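Local coordinates for protein membrane-anchored mycosin mycp1 (Mycobacterium thermoresistibile, PDB 4HVL) that is a membrane-anchored, subtilisin-like serine protease and an essential component of the mycobacterial ESX-1 (type VII) secretion system, at residues 20-28 with 135-143; 221-229 with 239-247. One frame throughout, in Å; residues are numbered along the deposited sequence.

Interaction 1 of 2, residues 20-28 with 135-143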
loop_
_atom_site.group_PDB
_atom_site.type_symbol
_atom_site.label_atom_id
_atom_site.label_comp_id
_atom_site.label_asym_id
_atom_site.label_seq_id
_atom_site.Cartn_x
_atom_site.Cartn_y
_atom_site.Cartn_z
ATOM N N ASP A 20 2.609 15.877 11.480
ATOM C CA ASP A 20 1.705 17.042 11.575
ATOM C C ASP A 20 1.740 17.681 12.954
ATOM O O ASP A 20 1.523 18.870 13.101
ATOM C CB ASP A 20 0.265 16.599 11.306
ATOM C CG ASP A 20 -0.717 17.757 11.315
ATOM O OD1 ASP A 20 -0.577 18.671 10.469
ATOM O OD2 ASP A 20 -1.642 17.749 12.166
ATOM N N ASN A 21 1.950 16.859 13.970
ATOM C CA ASN A 21 2.106 17.344 15.330
ATOM C C ASN A 21 3.096 16.445 16.072
ATOM O O ASN A 21 3.355 15.320 15.653
ATOM C CB ASN A 21 0.758 17.378 16.036
ATOM C CG ASN A 21 -0.003 16.091 15.862
ATOM O OD1 ASN A 21 0.318 15.083 16.502
ATOM N ND2 ASN A 21 -1.011 16.100 14.975
ATOM N N PRO A 22 3.660 16.937 17.171
ATOM C CA PRO A 22 4.765 16.199 17.781
ATOM C C PRO A 22 4.403 14.784 18.239
ATOM O O PRO A 22 3.290 14.547 18.696
ATOM C CB PRO A 22 5.134 17.068 18.977
ATOM C CG PRO A 22 4.662 18.438 18.623
ATOM C CD PRO A 22 3.405 18.219 17.854
ATOM N N MET A 23 5.363 13.870 18.129
ATOM C CA MET A 23 5.135 12.442 18.325
ATOM C C MET A 23 6.290 11.876 19.143
ATOM O O MET A 23 7.448 12.285 18.936
ATOM C CB MET A 23 5.104 11.691 16.987
ATOM C CG MET A 23 3.998 12.061 16.013
ATOM S SD MET A 23 2.344 11.644 16.599
ATOM C CE MET A 23 2.278 9.874 16.403
ATOM N N GLU A 24 5.979 10.935 20.038
ATOM C CA GLU A 24 6.958 10.355 20.948
ATOM C C GLU A 24 6.816 8.844 21.016
ATOM O O GLU A 24 5.698 8.310 21.138
ATOM C CB GLU A 24 6.802 10.957 22.350
ATOM C CG GLU A 24 7.721 10.328 23.400
ATOM C CD GLU A 24 7.679 11.036 24.750
ATOM O OE1 GLU A 24 6.803 11.902 24.957
ATOM O OE2 GLU A 24 8.512 10.698 25.616
ATOM N N GLN A 25 7.957 8.154 20.950
ATOM C CA GLN A 25 7.956 6.701 21.051
ATOM C C GLN A 25 7.628 6.288 22.482
ATOM O O GLN A 25 8.367 6.612 23.404
ATOM C CB GLN A 25 9.301 6.113 20.632
ATOM C CG GLN A 25 9.291 4.604 20.616
ATOM C CD GLN A 25 10.574 4.017 20.066
ATOM O OE1 GLN A 25 11.461 4.736 19.631
ATOM N NE2 GLN A 25 10.663 2.700 20.072
ATOM N N ARG A 26 6.524 5.564 22.647
ATOM C CA ARG A 26 6.113 5.042 23.950
ATOM C C ARG A 26 6.371 3.536 24.114
ATOM O O ARG A 26 6.330 3.027 25.226
ATOM C CB ARG A 26 4.634 5.321 24.170
ATOM C CG ARG A 26 4.237 6.793 24.071
ATOM C CD ARG A 26 4.508 7.578 25.344
ATOM N NE ARG A 26 3.472 8.601 25.554
ATOM C CZ ARG A 26 3.576 9.906 25.268
ATOM N NH1 ARG A 26 4.684 10.430 24.756
ATOM N NH2 ARG A 26 2.548 10.709 25.509
ATOM N N ARG A 27 6.630 2.822 23.028
ATOM C CA ARG A 27 6.857 1.387 23.101
ATOM C C ARG A 27 8.158 0.952 22.441
ATOM O O ARG A 27 8.585 1.538 21.436
ATOM C CB ARG A 27 5.729 0.635 22.406
ATOM C CG ARG A 27 4.344 0.874 22.959
ATOM C CD ARG A 27 3.375 -0.013 22.191
ATOM N NE ARG A 27 1.974 0.349 22.413
ATOM C CZ ARG A 27 0.955 -0.081 21.666
ATOM N NH1 ARG A 27 1.164 -0.897 20.631
ATOM N NH2 ARG A 27 -0.285 0.310 21.952
ATOM N N VAL A 28 8.737 -0.125 22.974
ATOM C CA VAL A 28 9.884 -0.790 22.362
ATOM C C VAL A 28 9.468 -1.415 21.030
ATOM O O VAL A 28 8.327 -1.832 20.848
ATOM C CB VAL A 28 10.498 -1.855 23.306
ATOM C CG1 VAL A 28 11.627 -2.623 22.622
ATOM C CG2 VAL A 28 11.012 -1.197 24.576
ATOM N N SER A 135 3.442 4.681 12.742
ATOM C CA SER A 135 3.936 3.695 13.724
ATOM C C SER A 135 3.024 3.573 14.926
ATOM O O SER A 135 2.750 4.577 15.605
ATOM C CB SER A 135 5.337 4.019 14.241
ATOM O OG SER A 135 5.690 3.112 15.303
ATOM N N ALA A 136 2.634 2.335 15.236
ATOM C CA ALA A 136 1.910 2.030 16.453
ATOM C C ALA A 136 2.757 2.209 17.737
ATOM O O ALA A 136 2.229 2.152 18.827
ATOM C CB ALA A 136 1.355 0.610 16.376
ATOM N N ALA A 137 4.071 2.396 17.603
ATOM C CA ALA A 137 4.952 2.561 18.762
ATOM C C ALA A 137 5.017 4.010 19.289
ATOM O O ALA A 137 5.550 4.255 20.378
ATOM C CB ALA A 137 6.359 2.091 18.410
ATOM N N PHE A 138 4.489 4.951 18.506
ATOM C CA PHE A 138 4.506 6.373 18.849
ATOM C C PHE A 138 3.123 6.878 19.166
ATOM O O PHE A 138 2.137 6.375 18.620
ATOM C CB PHE A 138 5.037 7.187 17.673
ATOM C CG PHE A 138 6.512 7.073 17.467
ATOM C CD1 PHE A 138 7.080 5.868 17.062
ATOM C CD2 PHE A 138 7.329 8.175 17.625
ATOM C CE1 PHE A 138 8.445 5.771 16.851
ATOM C CE2 PHE A 138 8.686 8.085 17.411
ATOM C CZ PHE A 138 9.245 6.881 17.020
ATOM N N GLN A 139 3.053 7.902 20.008
ATOM C CA GLN A 139 1.792 8.566 20.343
ATOM C C GLN A 139 1.968 10.087 20.223
ATOM O O GLN A 139 3.057 10.609 20.503
ATOM C CB GLN A 139 1.351 8.257 21.789
ATOM C CG GLN A 139 0.925 6.820 22.058
ATOM C CD GLN A 139 -0.342 6.431 21.309
ATOM O OE1 GLN A 139 -1.300 7.217 21.230
ATOM N NE2 GLN A 139 -0.355 5.217 20.745
ATOM N N PRO A 140 0.881 10.799 19.867
ATOM C CA PRO A 140 0.936 12.259 19.849
ATOM C C PRO A 140 1.287 12.819 21.229
ATOM O O PRO A 140 0.794 12.333 22.236
ATOM C CB PRO A 140 -0.488 12.673 19.436
ATOM C CG PRO A 140 -1.217 11.401 19.125
ATOM C CD PRO A 140 -0.504 10.301 19.818
ATOM N N VAL A 141 2.181 13.801 21.271
ATOM C CA VAL A 141 2.515 14.461 22.519
ATOM C C VAL A 141 1.254 15.222 22.906
ATOM O O VAL A 141 0.643 15.881 22.056
ATOM C CB VAL A 141 3.707 15.424 22.368
ATOM C CG1 VAL A 141 3.966 16.161 23.661
ATOM C CG2 VAL A 141 4.959 14.677 21.947
ATOM N N GLY A 142 0.844 15.100 24.169
ATOM C CA GLY A 142 -0.365 15.762 24.668
ATOM C C GLY A 142 -0.509 17.136 24.051
ATOM O O GLY A 142 0.446 17.910 24.041
ATOM N N ALA A 143 -1.678 17.434 23.498
ATOM C CA ALA A 143 -1.912 18.743 22.893
ATOM C C ALA A 143 -3.340 19.223 23.127
ATOM O O ALA A 143 -4.273 18.422 23.149
ATOM C CB ALA A 143 -1.610 18.693 21.403
HETATM O O HOH W 1 1.239 16.315 19.406
#
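A two-stranded antiparallel sheet on the protein surface pairs M23, E24 and Q25, near the N-terminus, with P140, Q139 and F138. E24 and Q139 form the hydrogen-bonded pair, their amides exchanging bonds: E24 N to Q139 O at 3.0 Å and Q139 N to E24 O at 2.9 Å. Pairing runs on past the strand at one end, where V141 N reaches P22 O and a water lies close to both P22 O and V141 O. At the other end the carbonyl of A137 takes two donors: R26 N, at 2.8 Å, approaches almost head-on, and R27 N, at 3.2 Å, comes from the side, in the carbonyl plane on a lone pair. M23, Q25, F138 and P140 share one face, where the contacts are largely through carbon and sulfur. CB of Q25 sits over the F138 ring, 3.8 Å from its centroid, a CH-pi contact. CG of Q25 stands opposite the backbone N (chi1 -175°) and the chain runs on extended from there, so that NE2 can donate to R27 O at 2.7 Å. The M23 chain is bent, which lays SD 3.6 Å from P140 CA and brings CE to F138 CB. On the E24 and Q139 face, R26 crosses Q139, CG to CG at 3.9 Å, while its NH1 makes a salt bridge to E24 OE1. This is classic antiparallel pairing between sequence-distant strands, and 138-140 follows strand 127-132 of the parallel subtilisin-type sheet.

Interaction 2 of 2, residues 221-229 with 239-247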
loop_
_atom_site.group_PDB
_atom_site.type_symbol
_atom_site.label_atom_id
_atom_site.label_comp_id
_atom_site.label_asym_id
_atom_site.label_seq_id
_atom_site.Cartn_x
_atom_site.Cartn_y
_atom_site.Cartn_z
ATOM N N ASP A 221 -11.843 2.352 13.074
ATOM C CA ASP A 221 -12.552 3.376 12.299
ATOM C C ASP A 221 -12.915 2.861 10.916
ATOM O O ASP A 221 -13.690 3.502 10.191
ATOM C CB ASP A 221 -11.705 4.643 12.138
ATOM C CG ASP A 221 -11.473 5.382 13.459
ATOM O OD1 ASP A 221 -10.326 5.328 13.968
ATOM O OD2 ASP A 221 -12.423 6.015 13.984
ATOM N N CYS A 222 -12.371 1.705 10.540
ATOM C CA CYS A 222 -12.645 1.139 9.219
ATOM C C CYS A 222 -13.727 0.082 9.337
ATOM O O CYS A 222 -13.444 -1.095 9.591
ATOM C CB CYS A 222 -11.397 0.516 8.592
ATOM S SG CYS A 222 -9.984 1.617 8.425
ATOM N N THR A 223 -14.966 0.515 9.153
ATOM C CA THR A 223 -16.099 -0.377 9.142
ATOM C C THR A 223 -16.455 -0.601 7.675
ATOM O O THR A 223 -16.451 0.341 6.874
ATOM C CB THR A 223 -17.263 0.178 9.993
ATOM O OG1 THR A 223 -17.645 1.468 9.519
ATOM C CG2 THR A 223 -16.822 0.314 11.428
ATOM N N GLN A 224 -16.682 -1.869 7.331
ATOM C CA GLN A 224 -16.931 -2.331 5.959
ATOM C C GLN A 224 -18.026 -1.546 5.256
ATOM O O GLN A 224 -19.064 -1.268 5.854
ATOM C CB GLN A 224 -17.346 -3.809 5.985
ATOM C CG GLN A 224 -17.440 -4.510 4.629
ATOM C CD GLN A 224 -16.170 -4.363 3.817
ATOM O OE1 GLN A 224 -15.959 -3.349 3.148
ATOM N NE2 GLN A 224 -15.318 -5.368 3.869
ATOM N N ASN A 225 -17.817 -1.212 3.988
ATOM C CA ASN A 225 -18.859 -0.547 3.215
ATOM C C ASN A 225 -19.874 -1.563 2.684
ATOM O O ASN A 225 -19.494 -2.672 2.330
ATOM C CB ASN A 225 -18.266 0.227 2.033
ATOM C CG ASN A 225 -17.754 1.587 2.432
ATOM O OD1 ASN A 225 -18.449 2.348 3.124
ATOM N ND2 ASN A 225 -16.532 1.923 1.983
ATOM N N PRO A 226 -21.169 -1.184 2.627
ATOM C CA PRO A 226 -22.178 -2.076 2.002
ATOM C C PRO A 226 -21.971 -2.216 0.498
ATOM O O PRO A 226 -21.390 -1.331 -0.117
ATOM C CB PRO A 226 -23.519 -1.358 2.270
ATOM C CG PRO A 226 -23.260 -0.387 3.351
ATOM C CD PRO A 226 -21.793 -0.033 3.295
ATOM N N PRO A 227 -22.447 -3.320 -0.099
ATOM C CA PRO A 227 -22.360 -3.430 -1.548
ATOM C C PRO A 227 -23.259 -2.414 -2.301
ATOM O O PRO A 227 -24.140 -1.803 -1.717
ATOM C CB PRO A 227 -22.855 -4.858 -1.813
ATOM C CG PRO A 227 -23.755 -5.165 -0.674
ATOM C CD PRO A 227 -23.129 -4.483 0.500
ATOM N N PRO A 228 -23.040 -2.264 -3.604
ATOM C CA PRO A 228 -23.945 -1.496 -4.463
ATOM C C PRO A 228 -25.390 -1.981 -4.414
ATOM O O PRO A 228 -25.621 -3.176 -4.237
ATOM C CB PRO A 228 -23.395 -1.743 -5.867
ATOM C CG PRO A 228 -21.958 -2.146 -5.661
ATOM C CD PRO A 228 -21.911 -2.855 -4.346
ATOM N N ASP A 229 -26.347 -1.065 -4.573
ATOM C CA ASP A 229 -27.753 -1.448 -4.712
ATOM C C ASP A 229 -28.062 -1.722 -6.198
ATOM O O ASP A 229 -28.024 -0.810 -7.027
ATOM C CB ASP A 229 -28.689 -0.373 -4.160
ATOM C CG ASP A 229 -30.133 -0.853 -4.056
ATOM O OD1 ASP A 229 -30.459 -1.918 -4.634
ATOM O OD2 ASP A 229 -30.942 -0.164 -3.387
ATOM N N TRP A 239 -21.490 4.190 -5.056
ATOM C CA TRP A 239 -21.041 5.398 -4.351
ATOM C C TRP A 239 -22.051 5.875 -3.297
ATOM O O TRP A 239 -21.644 6.351 -2.250
ATOM C CB TRP A 239 -20.752 6.569 -5.315
ATOM C CG TRP A 239 -19.395 6.488 -5.949
ATOM C CD1 TRP A 239 -19.080 5.920 -7.145
ATOM C CD2 TRP A 239 -18.156 6.976 -5.397
ATOM N NE1 TRP A 239 -17.715 6.028 -7.379
ATOM C CE2 TRP A 239 -17.128 6.656 -6.316
ATOM C CE3 TRP A 239 -17.816 7.625 -4.219
ATOM C CZ2 TRP A 239 -15.788 7.017 -6.098
ATOM C CZ3 TRP A 239 -16.493 7.973 -4.006
ATOM C CH2 TRP A 239 -15.502 7.665 -4.936
ATOM N N GLN A 240 -23.339 5.740 -3.581
ATOM C CA GLN A 240 -24.390 6.182 -2.659
ATOM C C GLN A 240 -24.639 5.240 -1.479
ATOM O O GLN A 240 -25.363 5.594 -0.586
ATOM C CB GLN A 240 -25.700 6.432 -3.412
ATOM C CG GLN A 240 -25.576 7.423 -4.566
ATOM C CD GLN A 240 -24.704 8.614 -4.211
ATOM O OE1 GLN A 240 -24.865 9.232 -3.158
ATOM N NE2 GLN A 240 -23.733 8.899 -5.059
ATOM N N GLN A 241 -24.019 4.066 -1.480
ATOM C CA GLN A 241 -24.113 3.095 -0.378
ATOM C C GLN A 241 -22.908 3.202 0.551
ATOM O O GLN A 241 -22.851 2.537 1.570
ATOM C CB GLN A 241 -24.187 1.674 -0.950
ATOM C CG GLN A 241 -25.238 1.503 -2.040
ATOM C CD GLN A 241 -26.613 1.839 -1.523
ATOM O OE1 GLN A 241 -26.937 1.526 -0.380
ATOM N NE2 GLN A 241 -27.439 2.463 -2.364
ATOM N N VAL A 242 -21.944 4.039 0.200
ATOM C CA VAL A 242 -20.722 4.176 1.000
ATOM C C VAL A 242 -21.020 4.830 2.344
ATOM O O VAL A 242 -21.758 5.825 2.401
ATOM C CB VAL A 242 -19.674 5.026 0.259
ATOM C CG1 VAL A 242 -18.544 5.457 1.199
ATOM C CG2 VAL A 242 -19.156 4.270 -0.947
ATOM N N GLN A 243 -20.440 4.272 3.407
ATOM C CA GLN A 243 -20.450 4.894 4.743
ATOM C C GLN A 243 -19.050 5.313 5.219
ATOM O O GLN A 243 -18.919 6.264 6.001
ATOM C CB GLN A 243 -21.028 3.917 5.764
ATOM C CG GLN A 243 -22.391 3.374 5.366
ATOM C CD GLN A 243 -22.860 2.241 6.264
ATOM O OE1 GLN A 243 -22.058 1.595 6.968
ATOM N NE2 GLN A 243 -24.165 1.982 6.237
ATOM N N THR A 244 -18.027 4.569 4.789
ATOM C CA THR A 244 -16.653 4.785 5.215
ATOM C C THR A 244 -15.767 5.188 4.027
ATOM O O THR A 244 -15.619 4.440 3.070
ATOM C CB THR A 244 -16.098 3.520 5.894
ATOM O OG1 THR A 244 -16.922 3.186 7.009
ATOM C CG2 THR A 244 -14.671 3.721 6.397
ATOM N N ILE A 245 -15.231 6.402 4.080
ATOM C CA ILE A 245 -14.224 6.853 3.135
ATOM C C ILE A 245 -12.886 6.237 3.559
ATOM O O ILE A 245 -12.548 6.251 4.751
ATOM C CB ILE A 245 -14.113 8.399 3.141
ATOM C CG1 ILE A 245 -15.450 9.041 2.731
ATOM C CG2 ILE A 245 -12.955 8.893 2.271
ATOM C CD1 ILE A 245 -15.997 8.533 1.408
ATOM N N VAL A 246 -12.168 5.656 2.602
ATOM C CA VAL A 246 -10.775 5.227 2.783
ATOM C C VAL A 246 -9.897 6.094 1.882
ATOM O O VAL A 246 -10.132 6.180 0.656
ATOM C CB VAL A 246 -10.584 3.734 2.420
ATOM C CG1 VAL A 246 -9.162 3.285 2.733
ATOM C CG2 VAL A 246 -11.589 2.862 3.178
ATOM N N SER A 247 -8.905 6.750 2.473
ATOM C CA SER A 247 -8.025 7.663 1.724
ATOM C C SER A 247 -6.565 7.241 1.887
ATOM O O SER A 247 -6.148 6.912 2.986
ATOM C CB SER A 247 -8.171 9.106 2.222
ATOM O OG SER A 247 -7.427 10.024 1.419
HETATM O O HOH W 2 -26.229 -1.521 -0.117
HETATM O O HOH W 3 -30.548 2.048 -1.942
#
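N225 places its carboxamide against the backbone of Q243 and T244, gripping three main-chain groups. OD1 accepts twice: T244 N comes in on a lone pair at 2.8 Å and almost straight, with an N-H...O angle of 173°, whereas Q243 N, also 2.8 Å from N225 OD1, is tilted from the carbonyl plane. N225 ND2 donates to T244 O at 2.9 Å, within its own plane and on a lone pair of that carbonyl. These bonds fix the rotation of the group, and ND2 has a further acceptor in S273 O. The T244 hydroxyl donates to T223 O, OG1 to O at 2.9 Å.

The asparagine acts as a backbone mimic: a side-chain amide offers C=O and N-H to the start of strand 244-247, whose other edge pairs with strand 183-186. C222, disulfide-bonded to C184 of that strand, ties the 221-229 loop to the same small sheet.

Farther along, the CD and CG corner of P226 rests against Q241 O, CD to O at 3.3 Å, and the Q243 side chain crosses the P226 ring at about a right angle. A chi1 of -50° puts CG of Q241 3.5 Å from P227 O, and the bend at chi2 turns NE2 toward CB of D229. One water donates to P227 O and Q241 OE1; another bridges Q241 NE2 and D229 OD2, while D229 OD1 accepts from A231 N.

In the fold
The two contacts hold their segments differently: in interaction 1 the main chain does the holding, in interaction 2 mainly a side-chain amide. The contacts follow one another along the chain and do not touch; their centres lie 29 Å apart and their nearest atoms about 12 Å. Both lie near one zinc site, that of H133, T134 and E181. The side chain of A136 is about 6 Å from that of T134, and about 9 Å from that of H101, predicted to belong to the charge relay and here binding zinc with S312. C222 lies about 8 Å, side chain to side chain, from E181.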